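Angiotensin-converting enzyme (Anopheles gambiae, PDB 6S1Y) probably cleaves peptides as a zinc-dependent metallopeptidase of the angiotensin-converting enzyme family, here holding a gamma-linked glutamate dipeptide beside its zinc ion. Local coordinates at residues E454-W460 / T476-P482; S464-G468 / W596-Q600. One frame throughout, in Å; residues are numbered along the deposited sequence.

In the fold
Helix 455-467 serves both contacts, one at each end. Its N-terminal turn, in contact 1, meets the 476-482 loop, which follows strand 475-476 and leads toward helix 486-489; this closes a short loop with 15 residues between its segments. Its C-terminal turn, in contact 2, meets 596-600, a stretch of the C-terminal tail, after a much longer loop of 127 residues. The segments alternate along the chain, so the two loops cross. The centres of contact 1 and contact 2 lie about 15 Å apart. Strand 602-603, paired in parallel with strand 475-476, and the Cys457-Cys602 disulfide tie the tail back to the region of contact 1.

Contact 1 of 2, residues E454-W460 / T476-P482; sequences EYNCKFW and TEQDFDP
Phe459 lies with one ring face against Pro482, whose CG sits 4.0 Å from the centroid of the Phe459 ring in a CH-pi contact offset toward the rim. The arrangement is a capped helix start: helix 455-467 begins after Glu454 at its N-cap position, and the carboxylate of Glu477, from the first of the turn's two middle positions in the type I turn Thr476-Asp479, reaches the backbone N-H groups of the second and third helix residues. Bent at chi2 (-62°), the Glu477 chain folds back so that OE1 takes the N-H of Asn456 at 3.1 Å, from the syn side, while OE2 takes that of Cys457 at 3.0 Å from above the carboxylate plane. The positive end of the helix dipole would favour the charged carboxylate here. Asn456 uses both ends of its amide. With CG anti to the backbone N (chi1 -151°), OD1 accepts from Asp481 N at 2.9 Å, the donor lying above the carbonyl plane, and ND2 gives one bond to Thr476 O and another to Asp481 OD2, the latter almost exactly in the amide plane. These three bonds fix the amide's rotation. Away from the bonds, the rings of Tyr455 and Phe480 meet at a slant, their planes 32° apart, with Tyr455 CD2 3.7 Å from Phe480 CE1; Phe171 meets Phe480 edge-to-face, and Tyr441 of helix 431-447 does the same to Phe459. Arg475 forms a salt bridge with Asp481 OD1, and the Cys457-Cys602 disulfide ties the first turn of the helix to the C-terminal tail. Across the contact Asp481 OD2 accepts from Asn456 ND2 and also from Trp460 NE1, 2.7 Å away, which comes in the indole plane and on the anti side of the carboxylate.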
# COMPACT_ATOMS: atom_id res chain seq x y z
N GLU A 454 16.26 21.72 -1.72
CA GLU A 454 14.83 21.97 -1.79
C GLU A 454 14.02 20.70 -1.48
O GLU A 454 12.85 20.61 -1.84
CB GLU A 454 14.45 22.52 -3.17
CG GLU A 454 15.28 21.95 -4.30
CD GLU A 454 14.70 22.19 -5.69
OE1 GLU A 454 14.88 21.28 -6.54
OE2 GLU A 454 14.09 23.25 -5.93
N TYR A 455 14.62 19.73 -0.79
CA TYR A 455 13.95 18.45 -0.56
C TYR A 455 12.62 18.63 0.16
O TYR A 455 11.61 18.02 -0.22
CB TYR A 455 14.86 17.53 0.25
CG TYR A 455 15.82 16.65 -0.52
CD1 TYR A 455 15.79 16.55 -1.90
CD2 TYR A 455 16.75 15.89 0.16
CE1 TYR A 455 16.68 15.73 -2.57
CE2 TYR A 455 17.63 15.07 -0.49
CZ TYR A 455 17.60 14.98 -1.84
OH TYR A 455 18.51 14.15 -2.42
N ASN A 456 12.59 19.45 1.20
CA ASN A 456 11.40 19.45 2.03
C ASN A 456 10.29 20.30 1.43
O ASN A 456 9.12 19.88 1.43
CB ASN A 456 11.71 19.92 3.45
CG ASN A 456 10.75 19.29 4.48
OD1 ASN A 456 10.30 18.14 4.31
ND2 ASN A 456 10.43 20.04 5.54
N CYS A 457 10.61 21.48 0.89
CA CYS A 457 9.52 22.31 0.38
C CYS A 457 8.97 21.80 -0.95
O CYS A 457 7.79 22.00 -1.22
CB CYS A 457 9.96 23.78 0.33
SG CYS A 457 10.05 24.51 2.09
N LYS A 458 9.76 21.11 -1.77
CA LYS A 458 9.16 20.48 -2.95
C LYS A 458 8.27 19.30 -2.56
O LYS A 458 7.29 19.01 -3.25
CB LYS A 458 10.25 20.05 -3.95
CG LYS A 458 10.75 21.22 -4.84
CD LYS A 458 9.65 21.70 -5.79
CE LYS A 458 10.16 22.71 -6.84
NZ LYS A 458 9.34 22.63 -8.10
N PHE A 459 8.57 18.62 -1.45
CA PHE A 459 7.67 17.60 -0.94
C PHE A 459 6.32 18.20 -0.54
O PHE A 459 5.27 17.84 -1.09
CB PHE A 459 8.31 16.90 0.24
CG PHE A 459 7.41 15.89 0.91
CD1 PHE A 459 7.14 14.67 0.30
CD2 PHE A 459 6.90 16.13 2.17
CE1 PHE A 459 6.33 13.72 0.92
CE2 PHE A 459 6.11 15.21 2.80
CZ PHE A 459 5.82 13.98 2.16
N TRP A 460 6.34 19.15 0.39
CA TRP A 460 5.09 19.71 0.87
C TRP A 460 4.38 20.52 -0.21
O TRP A 460 3.15 20.63 -0.19
CB TRP A 460 5.34 20.58 2.11
CG TRP A 460 5.71 19.76 3.32
CD1 TRP A 460 6.88 19.81 4.03
CD2 TRP A 460 4.90 18.77 3.95
NE1 TRP A 460 6.84 18.89 5.08
CE2 TRP A 460 5.64 18.23 5.04
CE3 TRP A 460 3.62 18.26 3.69
CZ2 TRP A 460 5.12 17.25 5.86
CZ3 TRP A 460 3.12 17.26 4.52
CH2 TRP A 460 3.88 16.78 5.59
N THR A 476 10.60 23.96 7.48
CA THR A 476 11.70 24.59 6.76
C THR A 476 12.57 23.52 6.11
O THR A 476 12.34 22.31 6.29
CB THR A 476 12.56 25.47 7.68
OG1 THR A 476 13.30 24.63 8.59
CG2 THR A 476 11.68 26.45 8.47
N GLU A 477 13.61 23.95 5.38
CA GLU A 477 14.57 22.99 4.85
C GLU A 477 15.45 22.37 5.93
O GLU A 477 16.13 21.39 5.65
CB GLU A 477 15.44 23.63 3.79
CG GLU A 477 14.69 23.87 2.47
CD GLU A 477 14.21 22.57 1.84
OE1 GLU A 477 14.70 21.48 2.24
OE2 GLU A 477 13.33 22.63 0.96
N GLN A 478 15.43 22.90 7.16
CA GLN A 478 16.10 22.20 8.25
C GLN A 478 15.33 20.96 8.67
O GLN A 478 15.92 20.03 9.23
CB GLN A 478 16.29 23.13 9.44
CG GLN A 478 17.25 24.28 9.18
CD GLN A 478 16.97 25.48 10.06
OE1 GLN A 478 16.84 26.61 9.58
NE2 GLN A 478 16.86 25.23 11.38
N ASP A 479 14.01 20.94 8.45
CA ASP A 479 13.22 19.73 8.56
C ASP A 479 13.44 18.89 7.30
O ASP A 479 13.88 19.40 6.27
CB ASP A 479 11.74 20.04 8.73
CG ASP A 479 11.48 21.02 9.86
OD1 ASP A 479 11.94 20.75 10.99
OD2 ASP A 479 10.84 22.07 9.61
N PHE A 480 13.15 17.59 7.41
CA PHE A 480 13.19 16.74 6.21
C PHE A 480 12.17 15.61 6.41
O PHE A 480 12.48 14.56 6.97
CB PHE A 480 14.59 16.20 5.94
CG PHE A 480 14.63 15.23 4.80
CD1 PHE A 480 14.18 15.59 3.56
CD2 PHE A 480 15.11 13.96 4.98
CE1 PHE A 480 14.20 14.70 2.52
CE2 PHE A 480 15.14 13.06 3.94
CZ PHE A 480 14.68 13.43 2.70
N ASP A 481 10.97 15.83 5.90
CA ASP A 481 9.80 15.11 6.36
C ASP A 481 9.42 13.84 5.61
O ASP A 481 8.71 13.00 6.17
CB ASP A 481 8.63 16.09 6.38
CG ASP A 481 8.77 17.15 7.46
OD1 ASP A 481 9.20 16.74 8.57
OD2 ASP A 481 8.47 18.36 7.21
N PRO A 482 9.88 13.63 4.38
CA PRO A 482 9.48 12.41 3.62
C PRO A 482 9.74 11.11 4.36
O PRO A 482 8.92 10.18 4.27
CB PRO A 482 10.33 12.51 2.34
CG PRO A 482 10.42 14.00 2.15
CD PRO A 482 10.62 14.57 3.52

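Contact 2 of 2, residues S464-G468 / W596-Q600; sequences SRYSG and WTDSQ
Ser464 OG accepts the backbone N-H of Ser599 at 3.2 Å, the straighter of the two direct hydrogen bonds here. With OG anti to the backbone N (chi1 176°), the hydroxyl points at the backbone of Ser599. A water beside Ser464 OG weakly accepts from Trp596 NE1, sitting at the indole edge in the ring plane. The same NE1 gives a weak, bent bond to Ser464 O at 2.8 Å, with an N-H...O angle of 125°. That carbonyl also accepts the backbone N-H of Gly468, closing the last turn of the helix. Farther along the ring, Trp596 CZ2 passes 3.4 Å from Arg465 O, which stands at the indole edge, near its plane. Gly468 then sets its CA over the indole face, 3.6 Å from the centroid of the five-membered ring, in a CH-pi contact. With no side chain, the glycine lets the ring approach this closely, and its positive phi (64°) turns the chain out of the helix. Ser599 CB rests against Ser464 CB at 3.8 Å, while Ser599 OG bonds to Glu470 and Lys601 N. His222 of helix 203-233 meets the Trp596 ring, and its NE2 bonds to Gly468 O; Glu219 and Arg226 of the same helix also touch the indole. The side chain of Ser467 lies about 13 Å from the bound dipeptide, so this is packing outside the ligand pocket: the C-terminal tail lays a tryptophan across a glycine-terminated helix end, joining helix 455-467 to helix 203-233 in the largely helical angiotensin-converting enzyme fold.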
# COMPACT_ATOMS: atom_id res chain seq x y z
N SER A 464 0.55 19.64 -1.27
CA SER A 464 -0.49 20.66 -1.34
C SER A 464 -1.13 20.66 -2.72
O SER A 464 -2.37 20.69 -2.83
CB SER A 464 0.11 22.03 -1.00
OG SER A 464 -0.85 23.06 -1.14
N ARG A 465 -0.34 20.59 -3.78
CA ARG A 465 -0.91 20.70 -5.12
C ARG A 465 -1.92 19.58 -5.39
O ARG A 465 -3.03 19.83 -5.86
CB ARG A 465 0.19 20.68 -6.18
CG ARG A 465 -0.36 20.48 -7.59
CD ARG A 465 0.52 21.12 -8.67
NE ARG A 465 -0.06 20.87 -10.00
CZ ARG A 465 -1.05 21.58 -10.54
NH1 ARG A 465 -1.51 21.27 -11.74
NH2 ARG A 465 -1.59 22.60 -9.88
N TYR A 466 -1.57 18.35 -5.06
CA TYR A 466 -2.42 17.25 -5.46
C TYR A 466 -3.39 16.79 -4.37
O TYR A 466 -4.45 16.24 -4.71
CB TYR A 466 -1.56 16.09 -5.95
CG TYR A 466 -0.84 16.45 -7.23
CD1 TYR A 466 -1.51 16.47 -8.44
CD2 TYR A 466 0.50 16.83 -7.22
CE1 TYR A 466 -0.86 16.83 -9.62
CE2 TYR A 466 1.15 17.20 -8.39
CZ TYR A 466 0.46 17.19 -9.58
OH TYR A 466 1.09 17.55 -10.74
N SER A 467 -3.09 17.04 -3.08
CA SER A 467 -4.00 16.58 -2.03
C SER A 467 -4.64 17.72 -1.27
O SER A 467 -5.63 17.49 -0.58
CB SER A 467 -3.28 15.69 -1.02
OG SER A 467 -2.94 14.47 -1.61
N GLY A 468 -4.12 18.94 -1.38
CA GLY A 468 -4.74 20.05 -0.68
C GLY A 468 -4.69 19.91 0.82
O GLY A 468 -5.67 20.26 1.49
N TRP A 596 -8.21 25.20 -3.58
CA TRP A 596 -7.43 25.80 -2.52
C TRP A 596 -6.25 26.61 -3.06
O TRP A 596 -5.59 26.24 -4.03
CB TRP A 596 -6.90 24.71 -1.57
CG TRP A 596 -6.14 23.63 -2.31
CD1 TRP A 596 -4.81 23.62 -2.63
CD2 TRP A 596 -6.67 22.41 -2.82
NE1 TRP A 596 -4.48 22.46 -3.30
CE2 TRP A 596 -5.62 21.71 -3.44
CE3 TRP A 596 -7.94 21.83 -2.80
CZ2 TRP A 596 -5.79 20.49 -4.04
CZ3 TRP A 596 -8.11 20.61 -3.41
CH2 TRP A 596 -7.04 19.95 -4.02
N THR A 597 -5.93 27.68 -2.35
CA THR A 597 -4.66 28.35 -2.56
C THR A 597 -3.51 27.42 -2.20
O THR A 597 -3.68 26.41 -1.53
CB THR A 597 -4.65 29.63 -1.73
OG1 THR A 597 -4.93 29.33 -0.36
CG2 THR A 597 -5.76 30.55 -2.22
N ASP A 598 -2.31 27.77 -2.69
CA ASP A 598 -1.11 27.01 -2.35
C ASP A 598 -0.77 27.15 -0.87
O ASP A 598 -0.92 28.22 -0.29
CB ASP A 598 0.12 27.50 -3.13
CG ASP A 598 -0.01 27.35 -4.64
OD1 ASP A 598 -1.05 26.87 -5.15
OD2 ASP A 598 0.97 27.74 -5.33
N SER A 599 -0.26 26.07 -0.27
CA SER A 599 0.15 26.13 1.12
C SER A 599 1.32 27.10 1.32
O SER A 599 2.22 27.18 0.49
CB SER A 599 0.56 24.75 1.61
OG SER A 599 0.96 24.83 2.97
N GLN A 600 1.31 27.79 2.45
CA GLN A 600 2.42 28.63 2.88
C GLN A 600 3.16 28.03 4.06
O GLN A 600 3.89 28.73 4.76
CB GLN A 600 1.90 30.03 3.25
CG GLN A 600 1.26 30.78 2.08
CD GLN A 600 0.55 32.05 2.51
OE1 GLN A 600 0.03 32.15 3.63
NE2 GLN A 600 0.53 33.03 1.63
O HOH W 1 -1.32 23.59 -3.54